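Local atomic coordinates of flagellar hook protein FlgE (PDB entry 5AY6), a protein that builds the flagellar hook, the universal joint that links the rotary motor to the filament, and is represented here by a 32 kDa fragment lacking both chain ends. Residues 3-11 with 275-285; 163-171 with 182-190. All blocks are in the same frame, centred on the assembly; numbering follows the deposited sequence.

Interaction 1: residues 3-11 with 275-285; sequences KTTRVGVNA and DEQEVQIDLAS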
ATOM      1  N   LYS A   3     -13.547   8.312 -28.127  1.00 24.97           N
ATOM      2  CA  LYS A   3     -12.730   7.367 -27.361  1.00 19.51           C
ATOM      3  C   LYS A   3     -11.646   8.119 -26.598  1.00 13.54           C
ATOM      4  O   LYS A   3     -10.843   8.845 -27.187  1.00 21.69           O
ATOM      5  CB  LYS A   3     -12.119   6.319 -28.289  1.00 25.24           C
ATOM      6  CG  LYS A   3     -11.378   5.192 -27.594  1.00 22.12           C
ATOM      7  CD  LYS A   3     -10.763   4.263 -28.634  1.00 23.39           C
ATOM      8  CE  LYS A   3      -9.856   3.222 -28.013  1.00 22.65           C
ATOM      9  NZ  LYS A   3      -8.962   2.634 -29.051  1.00 26.05           N
ATOM     10  N   THR A   4     -11.628   7.942 -25.283  1.00 13.27           N
ATOM     11  CA  THR A   4     -10.726   8.697 -24.419  1.00 16.27           C
ATOM     12  C   THR A   4      -9.276   8.237 -24.547  1.00 18.58           C
ATOM     13  O   THR A   4      -8.977   7.048 -24.436  1.00 16.57           O
ATOM     14  CB  THR A   4     -11.152   8.591 -22.949  1.00 17.29           C
ATOM     15  OG1 THR A   4     -12.519   8.993 -22.820  1.00 13.17           O
ATOM     16  CG2 THR A   4     -10.275   9.481 -22.074  1.00 13.66           C
ATOM     17  N   THR A   5      -8.378   9.190 -24.767  1.00 10.99           N
ATOM     18  CA  THR A   5      -6.966   8.877 -24.938  1.00 15.72           C
ATOM     19  C   THR A   5      -6.078   9.606 -23.932  1.00 11.85           C
ATOM     20  O   THR A   5      -4.919   9.250 -23.749  1.00 10.73           O
ATOM     21  CB  THR A   5      -6.497   9.226 -26.358  1.00 20.15           C
ATOM     22  OG1 THR A   5      -6.754  10.612 -26.614  1.00 19.62           O
ATOM     23  CG2 THR A   5      -7.246   8.387 -27.385  1.00 12.43           C
ATOM     24  N   ARG A   6      -6.613  10.638 -23.290  1.00 12.86           N
ATOM     25  CA  ARG A   6      -5.825  11.390 -22.324  1.00 10.69           C
ATOM     26  C   ARG A   6      -6.699  12.023 -21.257  1.00 11.74           C
ATOM     27  O   ARG A   6      -7.698  12.670 -21.567  1.00 14.59           O
ATOM     28  CB  ARG A   6      -5.000  12.474 -23.023  1.00 13.91           C
ATOM     29  CG  ARG A   6      -4.133  13.284 -22.074  1.00 18.80           C
ATOM     30  CD  ARG A   6      -3.200  14.230 -22.821  1.00 16.32           C
ATOM     31  NE  ARG A   6      -2.394  15.025 -21.898  1.00 12.67           N
ATOM     32  CZ  ARG A   6      -1.280  15.671 -22.236  1.00 15.17           C
ATOM     33  NH1 ARG A   6      -0.837  15.625 -23.484  1.00 11.94           N
ATOM     34  NH2 ARG A   6      -0.615  16.373 -21.326  1.00 10.97           N
ATOM     35  N   VAL A   7      -6.315  11.834 -19.999  1.00 11.61           N
ATOM     36  CA  VAL A   7      -7.028  12.446 -18.888  1.00 11.47           C
ATOM     37  C   VAL A   7      -6.070  13.227 -18.003  1.00 12.26           C
ATOM     38  O   VAL A   7      -4.927  12.826 -17.794  1.00 13.21           O
ATOM     39  CB  VAL A   7      -7.788  11.401 -18.030  1.00 19.70           C
ATOM     40  CG1 VAL A   7      -8.739  10.588 -18.896  1.00 23.51           C
ATOM     41  CG2 VAL A   7      -6.825  10.485 -17.311  1.00 17.99           C
ATOM     42  N   GLY A   8      -6.537  14.369 -17.512  1.00 15.41           N
ATOM     43  CA  GLY A   8      -5.764  15.165 -16.584  1.00 10.05           C
ATOM     44  C   GLY A   8      -6.476  15.181 -15.250  1.00 18.12           C
ATOM     45  O   GLY A   8      -7.655  15.532 -15.172  1.00 13.67           O
ATOM     46  N   VAL A   9      -5.777  14.781 -14.196  1.00 13.91           N
ATOM     47  CA  VAL A   9      -6.381  14.785 -12.876  1.00 16.32           C
ATOM     48  C   VAL A   9      -6.009  16.055 -12.140  1.00 14.14           C
ATOM     49  O   VAL A   9      -4.831  16.353 -11.954  1.00 19.44           O
ATOM     50  CB  VAL A   9      -5.956  13.574 -12.035  1.00 16.39           C
ATOM     51  CG1 VAL A   9      -6.422  13.750 -10.600  1.00 15.19           C
ATOM     52  CG2 VAL A   9      -6.521  12.286 -12.627  1.00 12.29           C
ATOM     53  N   ASN A  10      -7.024  16.802 -11.730  1.00 16.13           N
ATOM     54  CA  ASN A  10      -6.819  17.993 -10.919  1.00 17.28           C
ATOM     55  C   ASN A  10      -7.479  17.809  -9.565  1.00 15.60           C
ATOM     56  O   ASN A  10      -8.697  17.934  -9.436  1.00 19.85           O
ATOM     57  CB  ASN A  10      -7.373  19.225 -11.628  1.00 18.64           C
ATOM     58  CG  ASN A  10      -6.882  19.340 -13.056  1.00 25.60           C
ATOM     59  OD1 ASN A  10      -5.689  19.205 -13.329  1.00 21.58           O
ATOM     60  ND2 ASN A  10      -7.809  19.571 -13.980  1.00 25.20           N
ATOM     61  N   ALA A  11      -6.675  17.499  -8.557  1.00 16.82           N
ATOM     62  CA  ALA A  11      -7.212  17.189  -7.241  1.00 19.57           C
ATOM     63  C   ALA A  11      -6.175  17.378  -6.146  1.00 19.10           C
ATOM     64  O   ALA A  11      -4.970  17.317  -6.392  1.00 19.99           O
ATOM     65  CB  ALA A  11      -7.741  15.763  -7.216  1.00 12.98           C
ATOM     66  N   ASP A 275     -12.502  -2.150 -28.052  1.00 20.48           N
ATOM     67  CA  ASP A 275     -11.103  -2.164 -28.483  1.00 17.63           C
ATOM     68  C   ASP A 275     -10.111  -1.880 -27.367  1.00 16.79           C
ATOM     69  O   ASP A 275     -10.474  -1.387 -26.301  1.00 14.58           O
ATOM     70  CB  ASP A 275     -10.879  -1.136 -29.596  1.00 12.79           C
ATOM     71  CG  ASP A 275     -11.681  -1.442 -30.846  1.00 21.83           C
ATOM     72  OD1 ASP A 275     -11.952  -2.631 -31.107  1.00 21.02           O
ATOM     73  OD2 ASP A 275     -12.039  -0.485 -31.569  1.00 23.32           O
ATOM     74  N   GLU A 276      -8.847  -2.189 -27.641  1.00 13.65           N
ATOM     75  CA  GLU A 276      -7.747  -1.804 -26.776  1.00  8.82           C
ATOM     76  C   GLU A 276      -7.832  -0.315 -26.487  1.00 16.75           C
ATOM     77  O   GLU A 276      -8.142   0.480 -27.377  1.00 14.13           O
ATOM     78  CB  GLU A 276      -6.408  -2.148 -27.425  1.00 12.96           C
ATOM     79  CG  GLU A 276      -5.198  -1.561 -26.728  1.00  8.97           C
ATOM     80  CD  GLU A 276      -3.902  -2.065 -27.327  1.00 18.82           C
ATOM     81  OE1 GLU A 276      -3.775  -3.295 -27.483  1.00 19.04           O
ATOM     82  OE2 GLU A 276      -3.020  -1.240 -27.648  1.00 15.44           O
ATOM     83  N   GLN A 277      -7.576   0.059 -25.241  1.00 15.56           N
ATOM     84  CA  GLN A 277      -7.672   1.454 -24.843  1.00 13.92           C
ATOM     85  C   GLN A 277      -6.430   1.911 -24.089  1.00 13.02           C
ATOM     86  O   GLN A 277      -6.293   1.676 -22.890  1.00 10.90           O
ATOM     87  CB  GLN A 277      -8.922   1.679 -23.995  1.00 10.81           C
ATOM     88  CG  GLN A 277      -9.212   3.148 -23.701  1.00 15.11           C
ATOM     89  CD  GLN A 277     -10.682   3.506 -23.855  1.00 17.71           C
ATOM     90  OE1 GLN A 277     -11.546   2.630 -23.951  1.00 10.82           O
ATOM     91  NE2 GLN A 277     -10.971   4.806 -23.890  1.00 14.20           N
ATOM     92  N   GLU A 278      -5.530   2.569 -24.810  1.00 12.20           N
ATOM     93  CA  GLU A 278      -4.344   3.167 -24.215  1.00  8.08           C
ATOM     94  C   GLU A 278      -4.681   4.597 -23.818  1.00 13.38           C
ATOM     95  O   GLU A 278      -5.117   5.390 -24.650  1.00 14.58           O
ATOM     96  CB  GLU A 278      -3.170   3.131 -25.194  1.00 11.49           C
ATOM     97  CG  GLU A 278      -1.871   3.708 -24.662  1.00 14.89           C
ATOM     98  CD  GLU A 278      -0.744   3.619 -25.674  1.00 17.16           C
ATOM     99  OE1 GLU A 278      -1.000   3.188 -26.820  1.00 18.19           O
ATOM    100  OE2 GLU A 278       0.398   3.985 -25.327  1.00 22.10           O
ATOM    101  N   VAL A 279      -4.509   4.911 -22.538  1.00 12.94           N
ATOM    102  CA  VAL A 279      -4.882   6.221 -22.018  1.00 14.44           C
ATOM    103  C   VAL A 279      -3.748   6.878 -21.238  1.00 12.01           C
ATOM    104  O   VAL A 279      -3.272   6.349 -20.236  1.00  8.87           O
ATOM    105  CB  VAL A 279      -6.114   6.133 -21.096  1.00 12.42           C
ATOM    106  CG1 VAL A 279      -6.666   7.521 -20.838  1.00 12.70           C
ATOM    107  CG2 VAL A 279      -7.186   5.259 -21.709  1.00 18.33           C
ATOM    108  N   GLN A 280      -3.313   8.041 -21.704  1.00 10.60           N
ATOM    109  CA  GLN A 280      -2.376   8.834 -20.934  1.00  9.31           C
ATOM    110  C   GLN A 280      -3.097   9.403 -19.715  1.00  9.49           C
ATOM    111  O   GLN A 280      -4.201   9.936 -19.831  1.00 10.59           O
ATOM    112  CB  GLN A 280      -1.782   9.962 -21.780  1.00 10.32           C
ATOM    113  CG  GLN A 280      -0.935  10.927 -20.976  1.00  4.92           C
ATOM    114  CD  GLN A 280      -0.212  11.933 -21.838  1.00 14.24           C
ATOM    115  OE1 GLN A 280      -0.165  11.799 -23.062  1.00 20.18           O
ATOM    116  NE2 GLN A 280       0.368  12.947 -21.204  1.00 10.24           N
ATOM    117  N   ILE A 281      -2.482   9.276 -18.547  1.00 10.52           N
ATOM    118  CA  ILE A 281      -3.074   9.817 -17.330  1.00  9.38           C
ATOM    119  C   ILE A 281      -2.124  10.833 -16.723  1.00 11.23           C
ATOM    120  O   ILE A 281      -1.092  10.482 -16.151  1.00 12.10           O
ATOM    121  CB  ILE A 281      -3.402   8.704 -16.318  1.00  9.86           C
ATOM    122  CG1 ILE A 281      -4.427   7.746 -16.932  1.00 12.54           C
ATOM    123  CG2 ILE A 281      -3.926   9.305 -15.013  1.00 14.73           C
ATOM    124  CD1 ILE A 281      -4.724   6.532 -16.091  1.00 20.31           C
ATOM    125  N   ASP A 282      -2.486  12.101 -16.874  1.00 13.03           N
ATOM    126  CA  ASP A 282      -1.626  13.215 -16.506  1.00 13.37           C
ATOM    127  C   ASP A 282      -1.925  13.682 -15.082  1.00 17.95           C
ATOM    128  O   ASP A 282      -2.980  14.260 -14.814  1.00 16.48           O
ATOM    129  CB  ASP A 282      -1.818  14.352 -17.519  1.00 23.11           C
ATOM    130  CG  ASP A 282      -0.757  15.433 -17.409  1.00 32.95           C
ATOM    131  OD1 ASP A 282       0.223  15.250 -16.651  1.00 29.81           O
ATOM    132  OD2 ASP A 282      -0.898  16.466 -18.104  1.00 30.15           O
ATOM    133  N   LEU A 283      -0.995  13.420 -14.168  1.00 19.26           N
ATOM    134  CA  LEU A 283      -1.146  13.844 -12.779  1.00 20.58           C
ATOM    135  C   LEU A 283      -0.285  15.062 -12.436  1.00 20.04           C
ATOM    136  O   LEU A 283      -0.130  15.388 -11.258  1.00 21.69           O
ATOM    137  CB  LEU A 283      -0.789  12.700 -11.823  1.00 18.30           C
ATOM    138  CG  LEU A 283      -1.470  11.341 -11.976  1.00 16.46           C
ATOM    139  CD1 LEU A 283      -1.029  10.408 -10.858  1.00 16.66           C
ATOM    140  CD2 LEU A 283      -2.984  11.474 -11.986  1.00 16.48           C
ATOM    141  N   ALA A 284       0.273  15.735 -13.443  1.00 21.43           N
ATOM    142  CA  ALA A 284       1.249  16.797 -13.178  1.00 18.53           C
ATOM    143  C   ALA A 284       1.167  18.015 -14.099  1.00 25.60           C
ATOM    144  O   ALA A 284       2.185  18.656 -14.376  1.00 29.13           O
ATOM    145  CB  ALA A 284       2.658  16.222 -13.241  1.00 22.61           C
ATOM    146  N   SER A 285      -0.027  18.354 -14.562  1.00 19.44           N
ATOM    147  CA  SER A 285      -0.181  19.522 -15.424  1.00 19.97           C
ATOM    148  C   SER A 285       0.152  20.818 -14.679  1.00 23.26           C
ATOM    149  O   SER A 285       0.123  20.870 -13.448  1.00 18.71           O
ATOM    150  CB  SER A 285      -1.599  19.585 -15.981  1.00 23.99           C
ATOM    151  OG  SER A 285      -2.528  19.857 -14.947  1.00 35.02           O
TER
HETATM  152  O   HOH W   1     -10.716   1.827 -31.202  1.00 24.93           O
HETATM  153  O   HOH W   2      -7.650   5.209 -25.980  1.00 18.24           O
HETATM  154  O   HOH W   3      -2.981  16.969 -14.406  1.00 16.47           O

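Interaction 2: residues 163-171 with 182-190; sequences VKPDFEVQI and TVTLSMLKG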
ATOM      1  N   VAL A 163      -9.825  -2.966   1.999  1.00 10.82           N
ATOM      2  CA  VAL A 163      -9.724  -1.705   2.728  1.00 10.11           C
ATOM      3  C   VAL A 163     -10.424  -0.576   1.984  1.00 10.42           C
ATOM      4  O   VAL A 163     -10.197  -0.375   0.793  1.00  9.83           O
ATOM      5  CB  VAL A 163      -8.246  -1.308   2.963  1.00 10.20           C
ATOM      6  CG1 VAL A 163      -8.154   0.006   3.737  1.00 10.25           C
ATOM      7  CG2 VAL A 163      -7.501  -2.411   3.699  1.00  7.61           C
ATOM      8  N   LYS A 164     -11.273   0.161   2.697  1.00 11.34           N
ATOM      9  CA  LYS A 164     -11.933   1.345   2.156  1.00 10.78           C
ATOM     10  C   LYS A 164     -10.929   2.476   1.957  1.00  8.80           C
ATOM     11  O   LYS A 164     -10.205   2.829   2.886  1.00 10.20           O
ATOM     12  CB  LYS A 164     -13.054   1.794   3.096  1.00 12.31           C
ATOM     13  CG  LYS A 164     -13.774   3.066   2.684  1.00 15.54           C
ATOM     14  CD  LYS A 164     -14.695   3.550   3.805  1.00 16.19           C
ATOM     15  CE  LYS A 164     -15.609   4.667   3.332  1.00 25.52           C
ATOM     16  NZ  LYS A 164     -16.635   4.147   2.384  1.00 27.81           N
ATOM     17  N   PRO A 165     -10.887   3.060   0.747  1.00 14.01           N
ATOM     18  CA  PRO A 165      -9.913   4.119   0.441  1.00  9.25           C
ATOM     19  C   PRO A 165     -10.110   5.373   1.297  1.00 12.54           C
ATOM     20  O   PRO A 165     -11.213   5.594   1.803  1.00  8.99           O
ATOM     21  CB  PRO A 165     -10.185   4.436  -1.039  1.00 10.02           C
ATOM     22  CG  PRO A 165     -10.954   3.270  -1.560  1.00 13.22           C
ATOM     23  CD  PRO A 165     -11.762   2.774  -0.399  1.00 13.24           C
ATOM     24  N   ASP A 166      -9.050   6.164   1.461  1.00 11.21           N
ATOM     25  CA  ASP A 166      -9.149   7.485   2.089  1.00  8.88           C
ATOM     26  C   ASP A 166      -9.696   8.504   1.103  1.00 19.16           C
ATOM     27  O   ASP A 166     -10.346   9.477   1.489  1.00 16.19           O
ATOM     28  CB  ASP A 166      -7.790   7.960   2.600  1.00 10.34           C
ATOM     29  CG  ASP A 166      -7.346   7.226   3.836  1.00  8.64           C
ATOM     30  OD1 ASP A 166      -8.221   6.816   4.630  1.00  9.19           O
ATOM     31  OD2 ASP A 166      -6.122   7.057   4.012  1.00 12.55           O
ATOM     32  N   PHE A 167      -9.408   8.292  -0.175  1.00  9.60           N
ATOM     33  CA  PHE A 167      -9.901   9.193  -1.203  1.00 12.98           C
ATOM     34  C   PHE A 167      -9.887   8.525  -2.564  1.00 12.48           C
ATOM     35  O   PHE A 167      -9.059   7.657  -2.835  1.00 16.26           O
ATOM     36  CB  PHE A 167      -9.074  10.479  -1.240  1.00 16.61           C
ATOM     37  CG  PHE A 167      -9.752  11.609  -1.968  1.00 23.52           C
ATOM     38  CD1 PHE A 167     -10.976  12.098  -1.527  1.00 18.58           C
ATOM     39  CD2 PHE A 167      -9.172  12.179  -3.088  1.00 21.80           C
ATOM     40  CE1 PHE A 167     -11.604  13.138  -2.193  1.00 24.38           C
ATOM     41  CE2 PHE A 167      -9.796  13.223  -3.757  1.00 14.84           C
ATOM     42  CZ  PHE A 167     -11.013  13.699  -3.310  1.00 14.24           C
ATOM     43  N   GLU A 168     -10.816   8.939  -3.416  1.00 15.50           N
ATOM     44  CA  GLU A 168     -10.915   8.395  -4.759  1.00 14.16           C
ATOM     45  C   GLU A 168     -11.138   9.491  -5.793  1.00 16.70           C
ATOM     46  O   GLU A 168     -11.809  10.495  -5.531  1.00 12.49           O
ATOM     47  CB  GLU A 168     -12.049   7.371  -4.848  1.00 13.11           C
ATOM     48  CG  GLU A 168     -11.847   6.130  -4.007  1.00 13.06           C
ATOM     49  CD  GLU A 168     -12.860   5.045  -4.335  1.00 16.76           C
ATOM     50  OE1 GLU A 168     -14.065   5.359  -4.437  1.00 17.41           O
ATOM     51  OE2 GLU A 168     -12.445   3.880  -4.502  1.00 18.76           O
ATOM     52  N   VAL A 169     -10.562   9.287  -6.970  1.00  8.69           N
ATOM     53  CA  VAL A 169     -10.837  10.127  -8.126  1.00 12.27           C
ATOM     54  C   VAL A 169     -11.436   9.265  -9.229  1.00 16.59           C
ATOM     55  O   VAL A 169     -10.787   8.344  -9.708  1.00 13.61           O
ATOM     56  CB  VAL A 169      -9.566  10.814  -8.647  1.00 12.45           C
ATOM     57  CG1 VAL A 169      -9.886  11.654  -9.877  1.00 19.96           C
ATOM     58  CG2 VAL A 169      -8.947  11.667  -7.554  1.00 18.17           C
ATOM     59  N   GLN A 170     -12.676   9.537  -9.614  1.00 13.79           N
ATOM     60  CA  GLN A 170     -13.297   8.770 -10.682  1.00 14.84           C
ATOM     61  C   GLN A 170     -12.926   9.336 -12.045  1.00 22.59           C
ATOM     62  O   GLN A 170     -12.961  10.548 -12.261  1.00 24.62           O
ATOM     63  CB  GLN A 170     -14.821   8.725 -10.526  1.00 19.70           C
ATOM     64  CG  GLN A 170     -15.298   7.919  -9.328  1.00 24.15           C
ATOM     65  CD  GLN A 170     -16.729   7.436  -9.479  1.00 44.18           C
ATOM     66  OE1 GLN A 170     -17.504   7.980 -10.267  1.00 48.11           O
ATOM     67  NE2 GLN A 170     -17.081   6.393  -8.735  1.00 44.40           N
ATOM     68  N   ILE A 171     -12.561   8.443 -12.956  1.00 13.72           N
ATOM     69  CA  ILE A 171     -12.131   8.833 -14.290  1.00 16.07           C
ATOM     70  C   ILE A 171     -12.981   8.135 -15.347  1.00 20.93           C
ATOM     71  O   ILE A 171     -12.733   6.978 -15.691  1.00 18.68           O
ATOM     72  CB  ILE A 171     -10.654   8.491 -14.520  1.00 12.30           C
ATOM     73  CG1 ILE A 171      -9.788   9.065 -13.401  1.00 22.17           C
ATOM     74  CG2 ILE A 171     -10.197   9.026 -15.862  1.00 24.64           C
ATOM     75  CD1 ILE A 171      -8.343   8.612 -13.452  1.00 16.61           C
ATOM     76  N   THR A 182     -15.908   3.350 -16.210  1.00 14.81           N
ATOM     77  CA  THR A 182     -15.376   4.143 -15.115  1.00 17.66           C
ATOM     78  C   THR A 182     -14.096   3.521 -14.579  1.00 25.17           C
ATOM     79  O   THR A 182     -14.084   2.374 -14.133  1.00 18.47           O
ATOM     80  CB  THR A 182     -16.393   4.300 -13.974  1.00 30.91           C
ATOM     81  OG1 THR A 182     -17.545   4.999 -14.461  1.00 28.51           O
ATOM     82  CG2 THR A 182     -15.778   5.090 -12.828  1.00 21.98           C
ATOM     83  N   VAL A 183     -13.014   4.285 -14.655  1.00 17.99           N
ATOM     84  CA  VAL A 183     -11.753   3.906 -14.041  1.00 17.67           C
ATOM     85  C   VAL A 183     -11.600   4.762 -12.798  1.00 13.87           C
ATOM     86  O   VAL A 183     -11.942   5.940 -12.809  1.00 14.27           O
ATOM     87  CB  VAL A 183     -10.567   4.092 -15.017  1.00 17.60           C
ATOM     88  CG1 VAL A 183      -9.229   4.000 -14.296  1.00 13.12           C
ATOM     89  CG2 VAL A 183     -10.647   3.054 -16.125  1.00 11.96           C
ATOM     90  N   THR A 184     -11.137   4.163 -11.708  1.00 14.32           N
ATOM     91  CA  THR A 184     -11.025   4.896 -10.461  1.00 12.15           C
ATOM     92  C   THR A 184      -9.596   4.873  -9.947  1.00 12.62           C
ATOM     93  O   THR A 184      -8.914   3.853 -10.012  1.00 13.63           O
ATOM     94  CB  THR A 184     -11.974   4.322  -9.384  1.00 12.01           C
ATOM     95  OG1 THR A 184     -13.310   4.301  -9.894  1.00 14.15           O
ATOM     96  CG2 THR A 184     -11.947   5.173  -8.123  1.00 12.85           C
ATOM     97  N   LEU A 185      -9.139   6.019  -9.461  1.00 11.29           N
ATOM     98  CA  LEU A 185      -7.877   6.098  -8.749  1.00  9.91           C
ATOM     99  C   LEU A 185      -8.175   6.095  -7.253  1.00 12.76           C
ATOM    100  O   LEU A 185      -8.723   7.064  -6.725  1.00 11.68           O
ATOM    101  CB  LEU A 185      -7.102   7.355  -9.149  1.00  9.88           C
ATOM    102  CG  LEU A 185      -5.819   7.662  -8.370  1.00 11.64           C
ATOM    103  CD1 LEU A 185      -4.817   6.526  -8.486  1.00  9.96           C
ATOM    104  CD2 LEU A 185      -5.204   8.979  -8.855  1.00 12.12           C
ATOM    105  N   SER A 186      -7.832   4.997  -6.586  1.00  7.81           N
ATOM    106  CA  SER A 186      -8.134   4.818  -5.170  1.00 13.28           C
ATOM    107  C   SER A 186      -6.860   4.936  -4.353  1.00 13.65           C
ATOM    108  O   SER A 186      -5.837   4.342  -4.698  1.00 12.09           O
ATOM    109  CB  SER A 186      -8.799   3.458  -4.927  1.00  9.60           C
ATOM    110  OG  SER A 186     -10.022   3.369  -5.632  1.00 10.85           O
ATOM    111  N   MET A 187      -6.916   5.704  -3.274  1.00  9.76           N
ATOM    112  CA  MET A 187      -5.708   6.002  -2.525  1.00 15.70           C
ATOM    113  C   MET A 187      -5.888   5.937  -1.013  1.00 11.11           C
ATOM    114  O   MET A 187      -6.958   6.236  -0.475  1.00 10.02           O
ATOM    115  CB  MET A 187      -5.176   7.379  -2.925  1.00 22.98           C
ATOM    116  CG  MET A 187      -4.449   7.385  -4.266  1.00 14.60           C
ATOM    117  SD  MET A 187      -4.224   9.043  -4.907  1.00 25.44           S
ATOM    118  CE  MET A 187      -5.929   9.555  -5.100  1.00 17.81           C
ATOM    119  N   LEU A 188      -4.815   5.531  -0.347  1.00 12.07           N
ATOM    120  CA  LEU A 188      -4.742   5.469   1.105  1.00 10.57           C
ATOM    121  C   LEU A 188      -3.511   6.227   1.551  1.00 14.44           C
ATOM    122  O   LEU A 188      -2.456   6.113   0.925  1.00 13.86           O
ATOM    123  CB  LEU A 188      -4.652   4.022   1.594  1.00 11.66           C
ATOM    124  CG  LEU A 188      -5.900   3.144   1.592  1.00 14.37           C
ATOM    125  CD1 LEU A 188      -5.491   1.677   1.601  1.00 11.39           C
ATOM    126  CD2 LEU A 188      -6.771   3.469   2.798  1.00  9.16           C
ATOM    127  N   LYS A 189      -3.631   6.994   2.629  1.00 11.07           N
ATOM    128  CA  LYS A 189      -2.454   7.590   3.240  1.00 14.01           C
ATOM    129  C   LYS A 189      -1.525   6.481   3.717  1.00 15.46           C
ATOM    130  O   LYS A 189      -1.948   5.580   4.440  1.00 14.43           O
ATOM    131  CB  LYS A 189      -2.836   8.502   4.410  1.00 17.01           C
ATOM    132  CG  LYS A 189      -1.651   9.237   5.021  1.00 16.00           C
ATOM    133  CD  LYS A 189      -1.108  10.281   4.055  1.00 17.26           C
ATOM    134  CE  LYS A 189       0.217  10.848   4.530  1.00 18.80           C
ATOM    135  NZ  LYS A 189       1.318   9.858   4.389  1.00 18.65           N
ATOM    136  N   GLY A 190      -0.264   6.542   3.299  1.00 11.39           N
ATOM    137  CA  GLY A 190       0.722   5.565   3.716  1.00 12.88           C
ATOM    138  C   GLY A 190       1.387   5.976   5.016  1.00 15.18           C
ATOM    139  O   GLY A 190       1.204   7.099   5.480  1.00 15.49           O
TER
HETATM  140  O   HOH W   4      -4.434   5.238   5.607  1.00 12.88           O

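Interaction 1: residues 3-11 with 275-285
V7 and I281 sit side by side in two parallel strands, 6-11 and 277-282, which pair in the middle of a four-stranded mixed sheet and bring the start of the fragment against a strand of its FlaE D2 family region. The tight side is the face carrying these two residues. V7 CG2, held between its own backbone N and carbonyl carbon, lies 3.7 Å from I281 CG1; two residues further on, where L283 has just left its strand, V9 CB rests 3.6 Å from L283 CD2. L173 of strand 167-174 packs onto V7 on the same face. V7 gives its N-H to Q280 O and takes that of D282 N on its O, the latter at 2.7 Å, so the two bonds straddle I281.

The other face, with R6, Q280 and D282, is looser and more exposed. R6 is stretched out alongside Q280, and Q280 NE2 lies over the centre of the R6 guanidinium, 3.3 Å above the plane, the two flat groups being 25° apart. R6 NH2 makes a salt bridge of 3.2 Å to D282 OD2, which lies near the guanidinium plane, whereas NH2 comes to it from 53° out of the carboxylate plane. D282 OD1 meanwhile takes the N-H of A284 in an Asx turn, which helps fix the carboxylate's rotation.

Toward the start of the strands, side chains replace the regular pairing. The extended K3 slides past Q277 and sends NZ to E276 O, while Q277, bent at chi2 (137°), turns NE2 onto a lone pair of T4 O at 3.0 Å and also donates to S174 O. T4 O has a further partner, a water 2.7 Å away that also donates to E278 O.

Interaction 2: residues 163-171 with 182-190
M187 O is gripped by two successive backbone N-H groups, from D166 N at 2.9 Å and F167 N at 3.2 Å. Two residues of one segment thus stand opposite a single residue of the other, a classic beta bulge at the entry to the antiparallel hairpin of strands 167-174 and 180-189, in the part of the hook protein assigned to the FlaE D2 family. At the bulge D166 also turns its carboxylate to the partner strand: with CG beside the backbone N (chi1 -73°), OD2 receives K189 N at 2.8 Å on its anti lone pair, and a water ties the same oxygen to K189 O.

Beyond the bulge V169 and L185 exchange two backbone bonds, and I171 N reaches V183 O almost in line with the carbonyl. On the face holding E168 and S186, S186 OG donates to E168 OE2 at 2.7 Å, approaching on the anti side and 29° out of the carboxylate plane. R201 from strand 195-202 binds both, as a salt bridge to E168 OE2 and through NE to S186 OG, which probably favours the charged carboxylate.

Before the bulge, the V163 side chain crosses that of L188 obliquely, CG1 lying 3.8 Å from L188 CD1. Helix 152-157 covers this end, with M152 touching P165, S186 and L188; on the opposite face V169 packs against strand 298-304, and strand 195-202 pairs with the far side of 180-189.

How the interactions relate
Both interactions belong to the same part of the fragment, their centres about 16 Å apart, and in sequence the hairpin of interaction 2 falls between the two segments that interaction 1 brings together. They meet through apolar side chains of strand 6-12 and strand 167-174: V7 CG1 lies 3.7 Å from I171 CG2, V9 CG1 is 4.1 Å from V169 CG1, and A11 CB is 4.3 Å from V169 CG2. Each interaction is a strand pairing within its own sheet, and the sheets are held face to face by these valine, alanine and isoleucine contacts. Strand 298-304 touches both, with T304 against V7 and V302 against V169.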